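Long-range contacts in LysR family transcriptional regulator (Vibrio vulnificus, PDB 5FHK), which probably binds specific DNA sequences to regulate transcription of virulence genes, and is represented here by its regulatory domain without the DNA-binding part: residues Gly74-Ile79 and Pro153-Lys158; Thr114-Lys119 and Ser174-Asp179; Pro14-Lys19 and Asn134-Val139. All coordinates share one frame; numbering follows the deposited sequence.

Contact 1: Gly74-Ile79 and Pro153-Lys158; sequences GSVKDI and PDVMIK
The carboxylate of Asp154 presents one face to Lys77, whose carbonyl O stands almost directly over Asp154 CG at 3.0 Å. Above that same face lies Lys77 N, which gives a weak hydrogen bond to Asp154 OD1. Near the OD1 end is the methyl Val76 CG2, 3.3 Å from Asp154 OD1. A second carboxylate, that of Asp78, sets OD1 over one face of the puckered Pro153 ring, 3.2 Å from Pro153 CA. At the ring's CB corner, Val76 CG2 comes alongside and also touches Val155 CG1.

Here the broken strand 68-82 runs antiparallel to the end of strand 149-153, with Asp78 and Pro153 a non-hydrogen-bonded pair; residues 68-82 belong to the crossover connecting the two alpha/beta lobes of the LysR-type, periplasmic-binding-protein-like domain. Proline fits because, in such a pair, this position owes no N-H bond to strand 68-82. The next amide, Asp154 N, donates to Lys77 O at 2.9 Å. With its CG between backbone N and carbonyl carbon (chi1 56°), the Asp154 side chain folds back over the same carbonyl. The Lys77 ammonium, 4.6 Å from NZ to Asp154 OD2, is too far for a salt bridge but may still favour the carboxylate's charge. Asp78, buried, is paired with Arg178 in a salt bridge. Farther along, the Ile79 and Ile157 side chains lie alongside in opposite senses, CG1 of Ile79 4.2 Å from CD1 of Ile157.

Contact 2: Thr114-Lys119 and Ser174-Asp179; sequences TLINSK and SANPRD
Ile116 and Asn176 set their side chains at roughly a right angle, so that the two branches of the isoleucine meet opposite ends of the amide. Ile116 CD1 comes within 3.4 Å of Asn176 OD1, while Ile116 CG2 lies 3.8 Å from Asn176 ND2. The torsion that places Ile116 CG1 between its backbone N and carbonyl carbon (chi1 78°) brings this branch against the neighbouring backbone, 3.2 Å from Ser174 O.

Ile116 and Ser174 form an antiparallel hydrogen-bonded pair, with both side chains on one face of a small three-stranded sheet in which strand 113-117 is central. Two backbone bonds of 2.9 Å, Ile116 N to Ser174 O and Ser174 N to Ile116 O, close the pair. From the edge strand 173-174 the chain leads on into strand 178-185, which lies beside 68-82. The Leu115 side chain packs on Leu80, Leu99 and Trp173, a suitable place for a large apolar residue, and brushes the chain opposite with CD2, 3.9 Å from Ala175 N. Ala175, its CB turned away overall, approaches with its backbone, CA making a C-H...O contact of 3.5 Å with Thr114 O.

Ser174 OG donates to the carbonyl O of the next residue, Ala175. The polar grip across this contact is therefore made by main-chain atoms, and the side chains add van der Waals contact, chiefly of Ile116 on the Asn176 amide, at a partly exposed site.

Contact 3: Pro14-Lys19 and Asn134-Val139; sequences PYNLTK and NALNVV
Asn16, with more surface buried than any other residue here, meets Leu136 with both its carboxamide oxygen and the flat of its amide. Leu136 N donates to Asn16 OD1 at 3.0 Å along a fairly straight path (162° at the hydrogen), arriving from 41° above the plane of the amide carbonyl. The leucine side chain crosses at about a right angle over that same face: Leu136 CB sits 3.5 Å from Asn16 OD1, and Leu136 CD1 sits 3.7 Å from Asn16 ND2. A water gives the oxygen a second donor, 2.7 Å from Asn16 OD1, and in turn accepts from Asn137 N. The other end of the amide is also committed, Asn16 ND2 donating to His108 O, and the amide's rotation is thereby fixed. Asparagine suits the place because it offers an acceptor and a donor on one short flat group.

The N-H groups of Leu136 and Asn137 lie at the start of helix 136-144, whose partial positive charge would probably favour an acceptor such as Asn16 OD1 there. Asn16 itself comes just before helix 18-32. The two segments belong to different lobes of the LysR-type regulatory domain, and in relatives effectors bind in the cleft between the lobes.

Tyr15 swings its ring out with CG anti to the backbone N (chi1 -178°). The edge of the ring near CE2 meets Asn134 O at 3.5 Å, and small Ala135 leaves room for the ring, its CB 3.8 Å from Tyr15 OH. The polar ends serve the dimer: Tyr15 OH hydrogen-bonds to Tyr15 OH of the second subunit, and Asn134 OD1 to Thr42 N of that subunit.

How the contacts relate
Contact 1 lies between the other two, its centre about 12 Å from each of theirs, while contacts 2 and 3, their centres about 20 Å apart, do not touch, their nearest atoms being about 5 Å apart. Pro153 reaches both neighbours: its CG packs 3.4 Å from NH2 of Arg178 of contact 2, and its CD 3.5 Å from CD1 of Leu136 of contact 3. Strands 68-82 and 178-185 run side by side between the lobes, with a probable backbone bond of 3.0 Å from Val76 N to Arg178 O. Met156 of 153-158 also packs on contact 3, its SD 3.7 Å from Asn16 O. Contact 3 alone reaches the second subunit.

Contact 1: Gly74-Ile79 and Pro153-Lys158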
ATOM      1  N   GLY A  74       1.027  14.397 -14.995  1.00 20.47           N
ATOM      2  CA  GLY A  74       2.236  14.207 -14.214  1.00 23.17           C
ATOM      3  C   GLY A  74       3.119  13.145 -14.816  1.00 23.54           C
ATOM      4  O   GLY A  74       2.759  12.464 -15.780  1.00 22.83           O
ATOM      5  N   SER A  75       4.302  13.017 -14.224  1.00 24.99           N
ATOM      6  CA  SER A  75       5.234  12.017 -14.695  1.00 28.88           C
ATOM      7  C   SER A  75       6.139  11.595 -13.552  1.00 26.46           C
ATOM      8  O   SER A  75       6.343  12.319 -12.571  1.00 26.84           O
ATOM      9  CB  SER A  75       6.035  12.521 -15.897  1.00 33.38           C
ATOM     10  OG  SER A  75       6.813  13.636 -15.543  1.00 37.60           O
ATOM     11  N   VAL A  76       6.645  10.392 -13.674  1.00 26.40           N
ATOM     12  CA  VAL A  76       7.512   9.802 -12.676  1.00 29.40           C
ATOM     13  C   VAL A  76       8.714   9.215 -13.396  1.00 31.52           C
ATOM     14  O   VAL A  76       8.632   8.825 -14.566  1.00 34.54           O
ATOM     15  CB  VAL A  76       6.751   8.732 -11.854  1.00 31.67           C
ATOM     16  CG1 VAL A  76       6.587   7.450 -12.632  1.00 34.62           C
ATOM     17  CG2 VAL A  76       7.451   8.466 -10.568  1.00 33.69           C
ATOM     18  N   LYS A  77       9.845   9.173 -12.702  1.00 34.77           N
ATOM     19  CA  LYS A  77      11.041   8.536 -13.230  1.00 38.04           C
ATOM     20  C   LYS A  77      11.663   7.668 -12.145  1.00 35.33           C
ATOM     21  O   LYS A  77      11.860   8.125 -11.018  1.00 33.23           O
ATOM     22  CB  LYS A  77      12.050   9.572 -13.735  1.00 42.04           C
ATOM     23  CG  LYS A  77      13.354   8.950 -14.212  1.00 45.72           C
ATOM     24  CD  LYS A  77      14.307   9.995 -14.780  1.00 48.64           C
ATOM     25  CE  LYS A  77      15.539  10.154 -13.918  1.00 51.84           C
ATOM     26  NZ  LYS A  77      15.402  11.334 -13.030  1.00 53.42           N
ATOM     27  N   ASP A  78      11.978   6.428 -12.490  1.00 27.15           N
ATOM     28  CA  ASP A  78      12.539   5.483 -11.539  1.00 25.29           C
ATOM     29  C   ASP A  78      14.061   5.576 -11.513  1.00 24.70           C
ATOM     30  O   ASP A  78      14.707   5.673 -12.559  1.00 26.22           O
ATOM     31  CB  ASP A  78      12.095   4.068 -11.889  1.00 24.59           C
ATOM     32  CG  ASP A  78      10.609   3.993 -12.234  1.00 27.19           C
ATOM     33  OD1 ASP A  78       9.778   4.516 -11.456  1.00 26.33           O
ATOM     34  OD2 ASP A  78      10.276   3.452 -13.311  1.00 29.67           O
ATOM     35  N   ILE A  79      14.625   5.539 -10.302  1.00 25.08           N
ATOM     36  CA  ILE A  79      16.050   5.730 -10.075  1.00 23.84           C
ATOM     37  C   ILE A  79      16.520   4.680  -9.084  1.00 25.49           C
ATOM     38  O   ILE A  79      15.745   4.157  -8.279  1.00 27.50           O
ATOM     39  CB  ILE A  79      16.377   7.132  -9.528  1.00 22.05           C
ATOM     40  CG1 ILE A  79      15.718   7.313  -8.168  1.00 21.52           C
ATOM     41  CG2 ILE A  79      15.864   8.239 -10.488  1.00 19.01           C
ATOM     42  CD1 ILE A  79      15.948   8.674  -7.594  1.00 24.71           C
ATOM     43  N   PRO A 153      10.277   4.563  -7.977  1.00 22.62           N
ATOM     44  CA  PRO A 153       9.799   5.827  -8.556  1.00 23.79           C
ATOM     45  C   PRO A 153      10.229   7.004  -7.695  1.00 26.01           C
ATOM     46  O   PRO A 153       9.955   7.036  -6.490  1.00 29.26           O
ATOM     47  CB  PRO A 153       8.270   5.670  -8.566  1.00 21.39           C
ATOM     48  CG  PRO A 153       8.001   4.211  -8.346  1.00 23.87           C
ATOM     49  CD  PRO A 153       9.166   3.727  -7.499  1.00 23.96           C
ATOM     50  N   ASP A 154      10.865   7.998  -8.333  1.00 25.19           N
ATOM     51  CA  ASP A 154      11.510   9.091  -7.597  1.00 27.68           C
ATOM     52  C   ASP A 154      10.550   9.816  -6.659  1.00 24.71           C
ATOM     53  O   ASP A 154      10.941  10.195  -5.546  1.00 24.55           O
ATOM     54  CB  ASP A 154      12.156  10.097  -8.561  1.00 31.76           C
ATOM     55  CG  ASP A 154      11.171  10.673  -9.577  1.00 35.71           C
ATOM     56  OD1 ASP A 154       9.964  10.327  -9.534  1.00 34.70           O
ATOM     57  OD2 ASP A 154      11.619  11.475 -10.432  1.00 38.03           O
ATOM     58  N   VAL A 155       9.291  10.010  -7.076  1.00 25.98           N
ATOM     59  CA  VAL A 155       8.313  10.691  -6.222  1.00 27.50           C
ATOM     60  C   VAL A 155       8.131   9.985  -4.879  1.00 27.11           C
ATOM     61  O   VAL A 155       7.794  10.625  -3.878  1.00 32.78           O
ATOM     62  CB  VAL A 155       6.968  10.843  -6.960  1.00 31.83           C
ATOM     63  CG1 VAL A 155       6.262   9.498  -7.104  1.00 32.88           C
ATOM     64  CG2 VAL A 155       6.081  11.844  -6.236  1.00 33.02           C
ATOM     65  N   MET A 156       8.350   8.672  -4.818  1.00 23.60           N
ATOM     66  CA  MET A 156       8.143   7.958  -3.563  1.00 25.68           C
ATOM     67  C   MET A 156       9.302   8.111  -2.572  1.00 25.47           C
ATOM     68  O   MET A 156       9.139   7.768  -1.393  1.00 25.12           O
ATOM     69  CB  MET A 156       7.919   6.470  -3.832  1.00 30.15           C
ATOM     70  CG  MET A 156       6.509   6.068  -4.320  1.00 37.25           C
ATOM     71  SD  MET A 156       6.418   4.241  -4.535  1.00 41.80           S
ATOM     72  CE  MET A 156       7.024   3.650  -2.936  1.00 42.06           C
ATOM     73  N   ILE A 157      10.461   8.603  -3.007  1.00 22.96           N
ATOM     74  CA  ILE A 157      11.630   8.614  -2.140  1.00 24.01           C
ATOM     75  C   ILE A 157      12.360   9.953  -2.160  1.00 28.76           C
ATOM     76  O   ILE A 157      13.515  10.035  -1.726  1.00 29.76           O
ATOM     77  CB  ILE A 157      12.594   7.480  -2.529  1.00 21.68           C
ATOM     78  CG1 ILE A 157      12.809   7.462  -4.036  1.00 25.06           C
ATOM     79  CG2 ILE A 157      12.076   6.139  -2.019  1.00 16.39           C
ATOM     80  CD1 ILE A 157      13.874   6.503  -4.489  1.00 27.90           C
ATOM     81  N   LYS A 158      11.691  11.011  -2.638  1.00 30.37           N
ATOM     82  CA  LYS A 158      12.390  12.285  -2.784  1.00 30.74           C
ATOM     83  C   LYS A 158      12.746  12.890  -1.430  1.00 29.54           C
ATOM     84  O   LYS A 158      13.832  13.460  -1.278  1.00 32.15           O
ATOM     85  CB  LYS A 158      11.578  13.266  -3.629  1.00 31.11           C
ATOM     86  CG  LYS A 158      10.341  13.857  -2.996  1.00 35.07           C
ATOM     87  CD  LYS A 158       9.721  14.870  -3.983  1.00 37.40           C
ATOM     88  CE  LYS A 158       9.724  14.280  -5.413  1.00 38.56           C
ATOM     89  NZ  LYS A 158       8.604  14.764  -6.277  1.00 42.56           N
TER

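Contact 2: Thr114-Lys119 and Ser174-Asp179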
ATOM      1  N   THR A 114      15.051  -1.780 -16.612  1.00 34.06           N
ATOM      2  CA  THR A 114      15.527  -1.345 -17.924  1.00 33.83           C
ATOM      3  C   THR A 114      16.183   0.015 -17.749  1.00 34.84           C
ATOM      4  O   THR A 114      15.495   1.022 -17.570  1.00 37.59           O
ATOM      5  CB  THR A 114      14.377  -1.280 -18.916  1.00 32.70           C
ATOM      6  OG1 THR A 114      13.669  -2.522 -18.874  1.00 29.10           O
ATOM      7  CG2 THR A 114      14.903  -1.007 -20.325  1.00 37.13           C
ATOM      8  N   LEU A 115      17.512   0.043 -17.810  1.00 32.23           N
ATOM      9  CA  LEU A 115      18.295   1.203 -17.417  1.00 29.92           C
ATOM     10  C   LEU A 115      19.036   1.787 -18.606  1.00 32.35           C
ATOM     11  O   LEU A 115      19.765   1.068 -19.299  1.00 38.06           O
ATOM     12  CB  LEU A 115      19.290   0.821 -16.322  1.00 26.89           C
ATOM     13  CG  LEU A 115      18.569   0.343 -15.060  1.00 24.35           C
ATOM     14  CD1 LEU A 115      19.578   0.021 -13.993  1.00 24.37           C
ATOM     15  CD2 LEU A 115      17.601   1.422 -14.548  1.00 20.24           C
ATOM     16  N   ILE A 116      18.866   3.091 -18.816  1.00 28.03           N
ATOM     17  CA  ILE A 116      19.554   3.838 -19.859  1.00 31.78           C
ATOM     18  C   ILE A 116      20.544   4.782 -19.187  1.00 32.55           C
ATOM     19  O   ILE A 116      20.336   5.223 -18.051  1.00 31.38           O
ATOM     20  CB  ILE A 116      18.575   4.625 -20.760  1.00 34.76           C
ATOM     21  CG1 ILE A 116      18.103   5.906 -20.053  1.00 35.57           C
ATOM     22  CG2 ILE A 116      17.374   3.769 -21.138  1.00 35.44           C
ATOM     23  CD1 ILE A 116      17.678   7.040 -20.994  1.00 38.15           C
ATOM     24  N   ASN A 117      21.642   5.071 -19.871  1.00 33.28           N
ATOM     25  CA  ASN A 117      22.583   6.055 -19.346  1.00 34.89           C
ATOM     26  C   ASN A 117      22.595   7.286 -20.249  1.00 37.77           C
ATOM     27  O   ASN A 117      21.848   7.371 -21.233  1.00 39.29           O
ATOM     28  CB  ASN A 117      23.981   5.449 -19.171  1.00 33.70           C
ATOM     29  CG  ASN A 117      24.679   5.159 -20.488  1.00 36.29           C
ATOM     30  OD1 ASN A 117      24.105   5.319 -21.570  1.00 37.88           O
ATOM     31  ND2 ASN A 117      25.930   4.706 -20.400  1.00 36.76           N
ATOM     32  N   SER A 118      23.471   8.235 -19.901  1.00 39.90           N
ATOM     33  CA  SER A 118      23.542   9.508 -20.618  1.00 43.97           C
ATOM     34  C   SER A 118      23.866   9.308 -22.093  1.00 49.25           C
ATOM     35  O   SER A 118      23.332  10.021 -22.952  1.00 52.55           O
ATOM     36  CB  SER A 118      24.593  10.411 -19.970  1.00 42.68           C
ATOM     37  OG  SER A 118      25.850   9.749 -19.924  1.00 42.31           O
ATOM     38  N   LYS A 119      24.745   8.353 -22.404  1.00 51.78           N
ATOM     39  CA  LYS A 119      25.194   8.117 -23.774  1.00 54.82           C
ATOM     40  C   LYS A 119      24.244   7.242 -24.586  1.00 54.65           C
ATOM     41  O   LYS A 119      24.441   7.111 -25.801  1.00 54.08           O
ATOM     42  CB  LYS A 119      26.591   7.488 -23.767  1.00 59.39           C
ATOM     43  CG  LYS A 119      27.664   8.394 -23.189  1.00 63.75           C
ATOM     44  CD  LYS A 119      28.415   7.729 -22.036  1.00 65.37           C
ATOM     45  CE  LYS A 119      29.280   8.742 -21.275  1.00 65.18           C
ATOM     46  NZ  LYS A 119      28.454   9.743 -20.528  1.00 62.80           N
ATOM     47  N   SER A 174      19.237   5.616 -15.393  1.00 29.64           N
ATOM     48  CA  SER A 174      17.851   5.842 -15.016  1.00 30.95           C
ATOM     49  C   SER A 174      16.957   5.077 -15.965  1.00 32.52           C
ATOM     50  O   SER A 174      17.327   4.826 -17.118  1.00 31.96           O
ATOM     51  CB  SER A 174      17.487   7.322 -15.064  1.00 34.74           C
ATOM     52  OG  SER A 174      17.042   7.672 -16.369  1.00 39.09           O
ATOM     53  N   ALA A 175      15.779   4.716 -15.467  1.00 32.56           N
ATOM     54  CA  ALA A 175      14.723   4.211 -16.324  1.00 33.08           C
ATOM     55  C   ALA A 175      14.117   5.361 -17.122  1.00 38.86           C
ATOM     56  O   ALA A 175      14.284   6.543 -16.790  1.00 40.47           O
ATOM     57  CB  ALA A 175      13.643   3.523 -15.499  1.00 29.52           C
ATOM     58  N   ASN A 176      13.411   5.014 -18.194  1.00 39.02           N
ATOM     59  CA  ASN A 176      12.770   6.104 -18.908  1.00 38.73           C
ATOM     60  C   ASN A 176      11.503   6.530 -18.171  1.00 35.57           C
ATOM     61  O   ASN A 176      10.840   5.709 -17.531  1.00 33.12           O
ATOM     62  CB  ASN A 176      12.440   5.690 -20.339  1.00 43.15           C
ATOM     63  CG  ASN A 176      13.611   5.910 -21.296  1.00 47.60           C
ATOM     64  OD1 ASN A 176      14.287   6.947 -21.243  1.00 51.24           O
ATOM     65  ND2 ASN A 176      13.862   4.932 -22.166  1.00 47.31           N
ATOM     66  N   PRO A 177      11.164   7.815 -18.221  1.00 38.97           N
ATOM     67  CA  PRO A 177       9.992   8.291 -17.481  1.00 38.56           C
ATOM     68  C   PRO A 177       8.722   7.661 -18.016  1.00 35.86           C
ATOM     69  O   PRO A 177       8.592   7.381 -19.208  1.00 32.55           O
ATOM     70  CB  PRO A 177       9.999   9.808 -17.721  1.00 39.93           C
ATOM     71  CG  PRO A 177      11.380  10.117 -18.191  1.00 42.44           C
ATOM     72  CD  PRO A 177      11.825   8.903 -18.956  1.00 41.34           C
ATOM     73  N   ARG A 178       7.787   7.435 -17.114  1.00 36.67           N
ATOM     74  CA  ARG A 178       6.441   7.046 -17.482  1.00 38.81           C
ATOM     75  C   ARG A 178       5.495   8.162 -17.061  1.00 39.56           C
ATOM     76  O   ARG A 178       5.667   8.772 -15.998  1.00 41.68           O
ATOM     77  CB  ARG A 178       6.064   5.691 -16.850  1.00 39.44           C
ATOM     78  CG  ARG A 178       6.704   5.414 -15.507  1.00 37.80           C
ATOM     79  CD  ARG A 178       6.741   3.915 -15.085  1.00 38.42           C
ATOM     80  NE  ARG A 178       7.291   3.824 -13.728  1.00 41.54           N
ATOM     81  CZ  ARG A 178       6.672   3.290 -12.670  1.00 42.29           C
ATOM     82  NH1 ARG A 178       5.479   2.704 -12.781  1.00 42.29           N
ATOM     83  NH2 ARG A 178       7.270   3.308 -11.490  1.00 39.70           N
ATOM     84  N   ASP A 179       4.523   8.462 -17.912  1.00 41.29           N
ATOM     85  CA  ASP A 179       3.598   9.545 -17.626  1.00 39.45           C
ATOM     86  C   ASP A 179       2.358   9.019 -16.926  1.00 36.16           C
ATOM     87  O   ASP A 179       2.033   7.830 -16.975  1.00 36.66           O
ATOM     88  CB  ASP A 179       3.216  10.269 -18.909  1.00 44.74           C
ATOM     89  CG  ASP A 179       4.382  11.013 -19.511  1.00 49.32           C
ATOM     90  OD1 ASP A 179       5.341  11.305 -18.760  1.00 50.86           O
ATOM     91  OD2 ASP A 179       4.335  11.308 -20.724  1.00 50.35           O
TER

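Contact 3: Pro14-Lys19 and Asn134-Val139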
ATOM      1  N   PRO A  14      -3.308   4.263 -10.190  1.00 25.93           N
ATOM      2  CA  PRO A  14      -2.204   3.286 -10.246  1.00 27.06           C
ATOM      3  C   PRO A  14      -1.728   2.832  -8.870  1.00 25.60           C
ATOM      4  O   PRO A  14      -1.686   3.609  -7.912  1.00 22.30           O
ATOM      5  CB  PRO A  14      -1.087   4.052 -10.972  1.00 25.01           C
ATOM      6  CG  PRO A  14      -1.413   5.486 -10.774  1.00 23.95           C
ATOM      7  CD  PRO A  14      -2.919   5.554 -10.785  1.00 25.15           C
ATOM      8  N   TYR A  15      -1.307   1.564  -8.807  1.00 26.89           N
ATOM      9  CA  TYR A  15      -1.166   0.878  -7.519  1.00 30.56           C
ATOM     10  C   TYR A  15      -0.210   1.605  -6.560  1.00 31.79           C
ATOM     11  O   TYR A  15      -0.612   2.056  -5.474  1.00 35.98           O
ATOM     12  CB  TYR A  15      -0.725  -0.565  -7.743  1.00 33.76           C
ATOM     13  CG  TYR A  15      -0.622  -1.307  -6.440  1.00 40.72           C
ATOM     14  CD1 TYR A  15      -1.574  -1.120  -5.444  1.00 45.22           C
ATOM     15  CD2 TYR A  15       0.450  -2.148  -6.172  1.00 43.23           C
ATOM     16  CE1 TYR A  15      -1.477  -1.768  -4.226  1.00 48.80           C
ATOM     17  CE2 TYR A  15       0.553  -2.796  -4.959  1.00 47.15           C
ATOM     18  CZ  TYR A  15      -0.417  -2.602  -3.991  1.00 51.14           C
ATOM     19  OH  TYR A  15      -0.325  -3.243  -2.777  1.00 56.26           O
ATOM     20  N   ASN A  16       1.048   1.755  -6.947  1.00 26.49           N
ATOM     21  CA  ASN A  16       2.055   2.219  -5.987  1.00 26.49           C
ATOM     22  C   ASN A  16       2.065   3.720  -5.744  1.00 26.99           C
ATOM     23  O   ASN A  16       2.691   4.160  -4.770  1.00 27.51           O
ATOM     24  CB  ASN A  16       3.439   1.824  -6.454  1.00 27.35           C
ATOM     25  CG  ASN A  16       3.661   0.356  -6.371  1.00 31.39           C
ATOM     26  OD1 ASN A  16       3.640  -0.218  -5.287  1.00 33.44           O
ATOM     27  ND2 ASN A  16       3.899  -0.272  -7.514  1.00 34.38           N
ATOM     28  N   LEU A  17       1.399   4.513  -6.587  1.00 24.50           N
ATOM     29  CA  LEU A  17       1.570   5.957  -6.600  1.00 24.82           C
ATOM     30  C   LEU A  17       0.383   6.700  -6.034  1.00 24.36           C
ATOM     31  O   LEU A  17       0.443   7.928  -5.912  1.00 22.96           O
ATOM     32  CB  LEU A  17       1.803   6.448  -8.038  1.00 25.28           C
ATOM     33  CG  LEU A  17       2.936   5.813  -8.841  1.00 25.05           C
ATOM     34  CD1 LEU A  17       2.911   6.365 -10.262  1.00 24.12           C
ATOM     35  CD2 LEU A  17       4.265   6.127  -8.198  1.00 26.68           C
ATOM     36  N   THR A  18      -0.700   6.001  -5.710  1.00 25.70           N
ATOM     37  CA  THR A  18      -1.950   6.671  -5.367  1.00 17.02           C
ATOM     38  C   THR A  18      -1.792   7.558  -4.149  1.00 16.45           C
ATOM     39  O   THR A  18      -2.226   8.717  -4.152  1.00 16.42           O
ATOM     40  CB  THR A  18      -3.043   5.642  -5.122  1.00 18.69           C
ATOM     41  OG1 THR A  18      -3.461   5.103  -6.379  1.00 18.14           O
ATOM     42  CG2 THR A  18      -4.231   6.274  -4.402  1.00 19.99           C
ATOM     43  N   LYS A  19      -1.167   7.037  -3.098  1.00 18.13           N
ATOM     44  CA  LYS A  19      -1.049   7.789  -1.859  1.00 18.99           C
ATOM     45  C   LYS A  19      -0.320   9.113  -2.088  1.00 18.42           C
ATOM     46  O   LYS A  19      -0.814  10.174  -1.703  1.00 20.78           O
ATOM     47  CB  LYS A  19      -0.353   6.929  -0.802  1.00 20.38           C
ATOM     48  CG  LYS A  19      -0.035   7.685   0.449  1.00 26.01           C
ATOM     49  CD  LYS A  19      -1.197   7.713   1.399  1.00 29.90           C
ATOM     50  CE  LYS A  19      -0.782   8.443   2.665  1.00 33.06           C
ATOM     51  NZ  LYS A  19      -0.336   9.839   2.344  1.00 34.10           N
ATOM     52  N   ASN A 134       5.298  -7.780  -4.504  1.00 26.12           N
ATOM     53  CA  ASN A 134       4.323  -7.201  -5.422  1.00 26.73           C
ATOM     54  C   ASN A 134       3.921  -5.766  -5.059  1.00 28.75           C
ATOM     55  O   ASN A 134       3.011  -5.220  -5.695  1.00 35.87           O
ATOM     56  CB  ASN A 134       3.076  -8.090  -5.505  1.00 31.44           C
ATOM     57  CG  ASN A 134       2.425  -8.328  -4.152  1.00 36.77           C
ATOM     58  OD1 ASN A 134       3.057  -8.181  -3.096  1.00 39.10           O
ATOM     59  ND2 ASN A 134       1.156  -8.725  -4.180  1.00 37.00           N
ATOM     60  N   ALA A 135       4.561  -5.146  -4.064  1.00 24.07           N
ATOM     61  CA  ALA A 135       4.307  -3.750  -3.710  1.00 27.41           C
ATOM     62  C   ALA A 135       5.635  -3.045  -3.450  1.00 27.07           C
ATOM     63  O   ALA A 135       6.561  -3.647  -2.904  1.00 29.53           O
ATOM     64  CB  ALA A 135       3.402  -3.623  -2.465  1.00 25.19           C
ATOM     65  N   LEU A 136       5.715  -1.755  -3.795  1.00 25.62           N
ATOM     66  CA  LEU A 136       6.987  -1.036  -3.687  1.00 24.23           C
ATOM     67  C   LEU A 136       7.224  -0.436  -2.312  1.00 24.50           C
ATOM     68  O   LEU A 136       8.385  -0.225  -1.932  1.00 21.85           O
ATOM     69  CB  LEU A 136       7.077   0.082  -4.738  1.00 24.76           C
ATOM     70  CG  LEU A 136       7.542  -0.415  -6.123  1.00 25.43           C
ATOM     71  CD1 LEU A 136       7.459   0.697  -7.173  1.00 26.77           C
ATOM     72  CD2 LEU A 136       8.945  -0.996  -6.079  1.00 21.08           C
ATOM     73  N   ASN A 137       6.158  -0.167  -1.551  1.00 24.42           N
ATOM     74  CA  ASN A 137       6.352   0.376  -0.215  1.00 22.02           C
ATOM     75  C   ASN A 137       7.173  -0.575   0.660  1.00 22.47           C
ATOM     76  O   ASN A 137       8.109  -0.136   1.336  1.00 18.07           O
ATOM     77  CB  ASN A 137       5.000   0.725   0.430  1.00 23.89           C
ATOM     78  CG  ASN A 137       4.099  -0.494   0.648  1.00 27.51           C
ATOM     79  OD1 ASN A 137       4.240  -1.535  -0.008  1.00 25.09           O
ATOM     80  ND2 ASN A 137       3.152  -0.357   1.576  1.00 30.81           N
ATOM     81  N   VAL A 138       6.878  -1.884   0.637  1.00 22.22           N
ATOM     82  CA  VAL A 138       7.661  -2.779   1.498  1.00 21.06           C
ATOM     83  C   VAL A 138       9.084  -2.948   0.977  1.00 18.97           C
ATOM     84  O   VAL A 138      10.002  -3.218   1.751  1.00 20.09           O
ATOM     85  CB  VAL A 138       6.977  -4.146   1.665  1.00 19.00           C
ATOM     86  CG1 VAL A 138       5.615  -3.979   2.345  1.00 22.33           C
ATOM     87  CG2 VAL A 138       6.849  -4.826   0.343  1.00 19.21           C
ATOM     88  N   VAL A 139       9.286  -2.829  -0.336  1.00 18.67           N
ATOM     89  CA  VAL A 139      10.631  -2.848  -0.907  1.00 18.17           C
ATOM     90  C   VAL A 139      11.456  -1.671  -0.379  1.00 17.25           C
ATOM     91  O   VAL A 139      12.630  -1.818  -0.032  1.00 18.03           O
ATOM     92  CB  VAL A 139      10.539  -2.839  -2.447  1.00 19.62           C
ATOM     93  CG1 VAL A 139      11.911  -2.762  -3.063  1.00 17.94           C
ATOM     94  CG2 VAL A 139       9.808  -4.116  -2.943  1.00 23.83           C
TER
HETATM   95  O   HOH W   1       3.194   0.346  -2.709  1.00 17.77           O